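Local coordinates for protein OBody AM3L15 (Pyrobaculum aerophilum, PDB 4GN5) that probably works as an engineered OB-fold binding protein, a small beta-barrel scaffold that grips a partner protein through one face of its sheet, at residues K37-S42 and V52-G57; G80-G85 and T92-F97. All coordinates share one frame; numbering follows the deposited sequence. Where two conformers were deposited one is given.

Interaction 1. Residues K37-S42 and V52-G57; sequences KIVKVS and VYLERG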
loop_
_atom_site.group_PDB
_atom_site.type_symbol
_atom_site.label_atom_id
_atom_site.label_comp_id
_atom_site.label_asym_id
_atom_site.label_seq_id
_atom_site.Cartn_x
_atom_site.Cartn_y
_atom_site.Cartn_z
ATOM N N LYS A 37 -4.570 2.502 1.018
ATOM C CA LYS A 37 -4.052 3.844 0.977
ATOM C C LYS A 37 -3.560 4.172 2.388
ATOM O O LYS A 37 -4.208 3.831 3.319
ATOM C CB LYS A 37 -5.171 4.769 0.531
ATOM C CG LYS A 37 -5.927 4.275 -0.686
ATOM C CD LYS A 37 -6.721 5.358 -1.335
ATOM C CE LYS A 37 -7.310 4.911 -2.671
ATOM N NZ LYS A 37 -7.587 5.949 -3.687
ATOM N N ILE A 38 -2.413 4.805 2.526
ATOM C CA ILE A 38 -1.809 5.053 3.835
ATOM C C ILE A 38 -1.470 6.532 3.932
ATOM O O ILE A 38 -0.875 7.095 3.026
ATOM C CB ILE A 38 -0.540 4.193 4.037
ATOM C CG1 ILE A 38 -0.866 2.695 3.845
ATOM C CG2 ILE A 38 0.069 4.440 5.415
ATOM C CD1 ILE A 38 0.418 1.773 3.521
ATOM N N VAL A 39 -1.895 7.170 5.017
ATOM C CA VAL A 39 -1.482 8.516 5.328
ATOM C C VAL A 39 -0.687 8.420 6.650
ATOM O O VAL A 39 -1.150 7.791 7.643
ATOM C CB VAL A 39 -2.690 9.515 5.389
ATOM C CG1 VAL A 39 -3.839 8.903 6.076
ATOM C CG2 VAL A 39 -2.316 10.860 6.132
ATOM N N LYS A 40 0.520 8.999 6.638
ATOM C CA LYS A 40 1.366 9.033 7.822
ATOM C C LYS A 40 1.294 10.439 8.443
ATOM O O LYS A 40 1.381 11.418 7.713
ATOM C CB LYS A 40 2.787 8.691 7.430
ATOM C CG LYS A 40 2.904 7.401 6.672
ATOM C CD LYS A 40 4.385 6.957 6.659
ATOM C CE LYS A 40 4.413 5.721 5.775
ATOM N NZ LYS A 40 5.739 5.093 5.863
ATOM N N VAL A 41 1.133 10.513 9.763
ATOM C CA VAL A 41 0.909 11.790 10.501
ATOM C C VAL A 41 2.083 12.061 11.397
ATOM O O VAL A 41 2.524 11.181 12.148
ATOM C CB VAL A 41 -0.381 11.750 11.421
ATOM C CG1 VAL A 41 -0.628 13.109 12.154
ATOM C CG2 VAL A 41 -1.559 11.439 10.571
ATOM N N SER A 42 2.570 13.301 11.339
ATOM C CA SER A 42 3.601 13.726 12.248
ATOM C C SER A 42 3.095 14.941 12.994
ATOM O O SER A 42 2.314 15.721 12.454
ATOM C CB SER A 42 4.895 14.060 11.492
ATOM O OG SER A 42 5.411 12.862 10.896
ATOM N N VAL A 52 -1.635 5.551 9.062
ATOM C CA VAL A 52 -3.073 5.416 9.198
ATOM C C VAL A 52 -3.452 4.633 7.941
ATOM O O VAL A 52 -3.311 5.160 6.821
ATOM C CB VAL A 52 -3.734 6.806 9.161
ATOM C CG1 VAL A 52 -5.278 6.751 9.064
ATOM C CG2 VAL A 52 -3.300 7.684 10.341
ATOM N N TYR A 53 -3.895 3.386 8.118
ATOM C CA TYR A 53 -4.272 2.517 6.992
ATOM C C TYR A 53 -5.752 2.575 6.625
ATOM O O TYR A 53 -6.591 2.331 7.466
ATOM C CB TYR A 53 -3.948 1.044 7.309
ATOM C CG TYR A 53 -2.470 0.675 7.151
ATOM C CD1 TYR A 53 -1.502 1.126 8.064
ATOM C CD2 TYR A 53 -2.063 -0.202 6.113
ATOM C CE1 TYR A 53 -0.119 0.743 7.905
ATOM C CE2 TYR A 53 -0.694 -0.590 5.980
ATOM C CZ TYR A 53 0.239 -0.115 6.886
ATOM O OH TYR A 53 1.551 -0.490 6.713
ATOM N N LEU A 54 -6.054 2.879 5.383
ATOM C CA LEU A 54 -7.392 2.708 4.826
ATOM C C LEU A 54 -7.357 1.455 3.912
ATOM O O LEU A 54 -6.657 1.477 2.916
ATOM C CB LEU A 54 -7.726 3.951 3.983
ATOM C CG LEU A 54 -7.921 5.194 4.834
ATOM C CD1 LEU A 54 -6.631 5.911 5.289
ATOM C CD2 LEU A 54 -8.814 6.095 4.097
ATOM N N GLU A 55 -8.175 0.463 4.192
ATOM C CA GLU A 55 -8.105 -0.789 3.440
ATOM C C GLU A 55 -9.484 -1.134 2.999
ATOM O O GLU A 55 -10.393 -1.210 3.835
ATOM C CB GLU A 55 -7.587 -1.910 4.338
ATOM C CG GLU A 55 -6.141 -1.832 4.540
ATOM C CD GLU A 55 -5.602 -3.101 5.136
ATOM O OE1 GLU A 55 -5.472 -3.188 6.345
ATOM O OE2 GLU A 55 -5.302 -4.039 4.399
ATOM N N ARG A 56 -9.647 -1.300 1.687
ATOM C CA ARG A 56 -10.949 -1.575 1.092
ATOM C C ARG A 56 -11.385 -2.896 1.723
ATOM O O ARG A 56 -10.561 -3.780 1.921
ATOM C CB ARG A 56 -10.829 -1.737 -0.414
ATOM C CG ARG A 56 -10.817 -0.465 -1.151
ATOM C CD ARG A 56 -12.169 0.272 -1.021
ATOM N NE ARG A 56 -12.028 1.535 -1.721
ATOM C CZ ARG A 56 -12.956 2.486 -1.772
ATOM N NH1 ARG A 56 -14.134 2.331 -1.160
ATOM N NH2 ARG A 56 -12.682 3.597 -2.438
ATOM N N GLY A 57 -12.650 -3.003 2.083
ATOM C CA GLY A 57 -13.118 -4.160 2.797
ATOM C C GLY A 57 -13.173 -3.938 4.299
ATOM O O GLY A 57 -13.930 -4.638 4.968
#

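Interaction 2. Residues G80-G85 and T92-F97; sequences GIVEAG and TGVEIF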
loop_
_atom_site.group_PDB
_atom_site.type_symbol
_atom_site.label_atom_id
_atom_site.label_comp_id
_atom_site.label_asym_id
_atom_site.label_seq_id
_atom_site.Cartn_x
_atom_site.Cartn_y
_atom_site.Cartn_z
ATOM N N GLY A 80 -9.155 7.050 15.264
ATOM C CA GLY A 80 -9.000 5.677 14.769
ATOM C C GLY A 80 -8.684 4.683 15.856
ATOM O O GLY A 80 -8.501 5.075 17.008
ATOM N N ILE A 81 -8.662 3.403 15.502
ATOM C CA ILE A 81 -8.318 2.329 16.433
ATOM C C ILE A 81 -6.905 1.796 16.228
ATOM O O ILE A 81 -6.522 1.530 15.134
ATOM C CB ILE A 81 -9.278 1.113 16.288
ATOM C CG1 ILE A 81 -10.751 1.483 16.487
ATOM C CG2 ILE A 81 -8.827 0.014 17.165
ATOM C CD1 ILE A 81 -11.050 2.050 17.739
ATOM N N VAL A 82 -6.148 1.606 17.303
ATOM C CA VAL A 82 -4.780 1.103 17.139
ATOM C C VAL A 82 -4.787 -0.405 16.887
ATOM O O VAL A 82 -5.452 -1.156 17.589
ATOM C CB VAL A 82 -3.883 1.454 18.383
ATOM C CG1 VAL A 82 -2.499 0.857 18.280
ATOM C CG2 VAL A 82 -3.783 3.019 18.571
ATOM N N GLU A 83 -4.017 -0.844 15.906
ATOM C CA GLU A 83 -3.855 -2.284 15.678
ATOM C C GLU A 83 -2.367 -2.624 15.823
ATOM O O GLU A 83 -1.526 -1.997 15.229
ATOM C CB GLU A 83 -4.424 -2.677 14.321
ATOM C CG GLU A 83 -3.985 -4.095 13.835
ATOM C CD GLU A 83 -4.630 -5.175 14.691
ATOM O OE1 GLU A 83 -5.841 -4.997 15.039
ATOM O OE2 GLU A 83 -3.933 -6.154 15.053
ATOM N N ALA A 84 -2.034 -3.599 16.645
ATOM C CA ALA A 84 -0.621 -3.910 16.786
ATOM C C ALA A 84 -0.413 -5.429 16.859
ATOM O O ALA A 84 0.636 -5.912 17.244
ATOM C CB ALA A 84 -0.043 -3.171 18.028
ATOM N N GLY A 85 -1.427 -6.182 16.433
ATOM C CA GLY A 85 -1.295 -7.631 16.358
ATOM C C GLY A 85 -0.232 -8.068 15.345
ATOM O O GLY A 85 -0.167 -7.571 14.204
ATOM N N THR A 92 5.962 -1.763 10.921
ATOM C CA THR A 92 5.560 -0.475 11.455
ATOM C C THR A 92 5.374 -0.428 13.002
ATOM O O THR A 92 5.409 0.678 13.616
ATOM C CB THR A 92 4.339 0.091 10.765
ATOM O OG1 THR A 92 3.208 -0.738 11.039
ATOM C CG2 THR A 92 4.571 0.291 9.180
ATOM N N GLY A 93 5.140 -1.589 13.631
ATOM C CA GLY A 93 4.908 -1.637 15.098
ATOM C C GLY A 93 3.447 -1.309 15.490
ATOM O O GLY A 93 2.814 -1.983 16.349
ATOM N N VAL A 94 2.897 -0.300 14.834
ATOM C CA VAL A 94 1.529 0.087 15.000
ATOM C C VAL A 94 0.911 0.401 13.633
ATOM O O VAL A 94 1.647 0.745 12.646
ATOM C CB VAL A 94 1.380 1.313 15.992
ATOM C CG1 VAL A 94 1.736 0.927 17.481
ATOM C CG2 VAL A 94 2.251 2.554 15.547
ATOM N N GLU A 95 -0.419 0.375 13.599
ATOM C CA GLU A 95 -1.231 0.843 12.470
ATOM C C GLU A 95 -2.441 1.496 13.127
ATOM O O GLU A 95 -2.854 1.079 14.214
ATOM C CB GLU A 95 -1.751 -0.365 11.626
ATOM C CG GLU A 95 -0.590 -1.298 11.153
ATOM C CD GLU A 95 -1.055 -2.470 10.273
ATOM O OE1 GLU A 95 -0.234 -3.019 9.535
ATOM O OE2 GLU A 95 -2.220 -2.873 10.369
ATOM N N ILE A 96 -3.008 2.515 12.481
ATOM C CA ILE A 96 -4.245 3.145 12.943
ATOM C C ILE A 96 -5.259 2.916 11.829
ATOM O O ILE A 96 -5.003 3.271 10.661
ATOM C CB ILE A 96 -4.091 4.677 13.277
ATOM C CG1 ILE A 96 -3.218 4.881 14.537
ATOM C CG2 ILE A 96 -5.489 5.296 13.456
ATOM C CD1 ILE A 96 -2.709 6.303 14.814
ATOM N N PHE A 97 -6.375 2.287 12.190
ATOM C CA PHE A 97 -7.525 2.200 11.312
ATOM C C PHE A 97 -8.558 3.290 11.626
ATOM O O PHE A 97 -9.213 3.262 12.686
ATOM C CB PHE A 97 -8.109 0.742 11.294
ATOM C CG PHE A 97 -7.226 -0.230 10.581
ATOM C CD1 PHE A 97 -7.376 -0.458 9.201
ATOM C CD2 PHE A 97 -6.192 -0.878 11.238
ATOM C CE1 PHE A 97 -6.572 -1.304 8.530
ATOM C CE2 PHE A 97 -5.358 -1.757 10.561
ATOM C CZ PHE A 97 -5.540 -1.992 9.200
#

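Interaction 1. Residues K37-S42 and V52-G57
Ile38 lies alongside Tyr53, its CG1 over one face of the ring, 4.0 Å from the centroid of the Tyr53 ring in a CH-pi contact shifted toward the rim. Ile38 CD1 lies farther along the ring toward its hydroxyl end, 3.6 Å from Tyr53 CE2. With the ring gone, as in an alanine here, Ile38 CG1 and CD1 would probably lose the flat surface they lie against, and a gap would open beside them.

On the face that carries Val39, Val52 and Leu54, aliphatic side chains meet across the strands. Val39 CG1, placed between the backbone N and the carbonyl carbon (chi1 42°), meets Val52 CB at 3.7 Å; Val41 CG2 approaches Val52 CG2 at 4.1 Å.

Paired backbone bonds link Lys37 with Leu54 and Val39 with Val52, flanking the non-hydrogen-bonded pair Ile38-Tyr53. Val52 O takes Val39 N at 3.0 Å and also receives a CA-H...O contact from Ile38 CA at 3.3 Å.

Farther out, Val39 packs on Val27 and Leu30, Leu54 on Leu63 and Phe64, and Asp32 takes the ammonium of Lys37. This is an antiparallel beta hairpin of the OB-fold barrel, with the Ile38-Tyr53 face against another protein's chain, consistent with a binding face.

Interaction 2. Residues G80-G85 and T92-F97
Glu83 and Glu95 form the hydrogen-bonded pair nearest the hairpin turn: Glu83 N reaches Glu95 O at 2.8 Å in a nearly straight bond (174°), while the return bond from Glu95 N to Glu83 O is longer, 3.1 Å, and bent to 138°. Two strand positions away Ile81 and Phe97 exchange a second pair, with Ile81 N 2.9 Å from Phe97 O; Val82 and Ile96 sit between as a non-hydrogen-bonded pair.

The two glutamate side chains run side by side, then part. Glu83 folds at chi2 (69°), which brings OE2 back to the backbone N of Gly85 at 2.9 Å, met from above the carboxylate plane. Glu95 stays extended beyond CG and its OE1 makes a salt bridge with a basic side chain of another protein's chain, which probably offsets its charge. Before the strand, Thr92 OG1 donates to Val94 O at 2.7 Å from above the carbonyl plane.

Packing adds to this. Glu83 CB comes up to the edge of the Phe97 ring, near its plane, 4.0 Å from Phe97 CE2. At the other end, Gly80 CA comes in closely, 3.2 Å from Phe97 O and 3.8 Å from Ile96 CG2.

The face of Val82 and Ile96 turns to Val21 of strand 20-24, whereas that of Phe97 and Glu95 meets Tyr53 of strand 50-55. Gly80 bonds by its backbone to Val21, so strand 75-83 lies between 20-24 and 95-98 here, while Ile96 bonds on its other edge to Pro51 and Tyr53.

In the fold
After strands 20-24 and 26-32 the chain enters strand 36-42, a loop turns it back, and interaction 1 closes that hairpin with strand 50-55. Helix 61-67 and most of strand 75-83 come next, before interaction 2 closes a second hairpin with strand 95-98. The two contacts are thus in series, neither nested nor crossed. In space their centres are about 10 Å apart and they meet where strand 50-55 comes beside 95-98: Tyr53 N lies 2.8 Å from Ile96 O, probably a hydrogen bond, and Phe97 packs against Tyr53 and Glu55. That seam joins the three-stranded sheet to the other one, as expected for a closed OB-fold barrel.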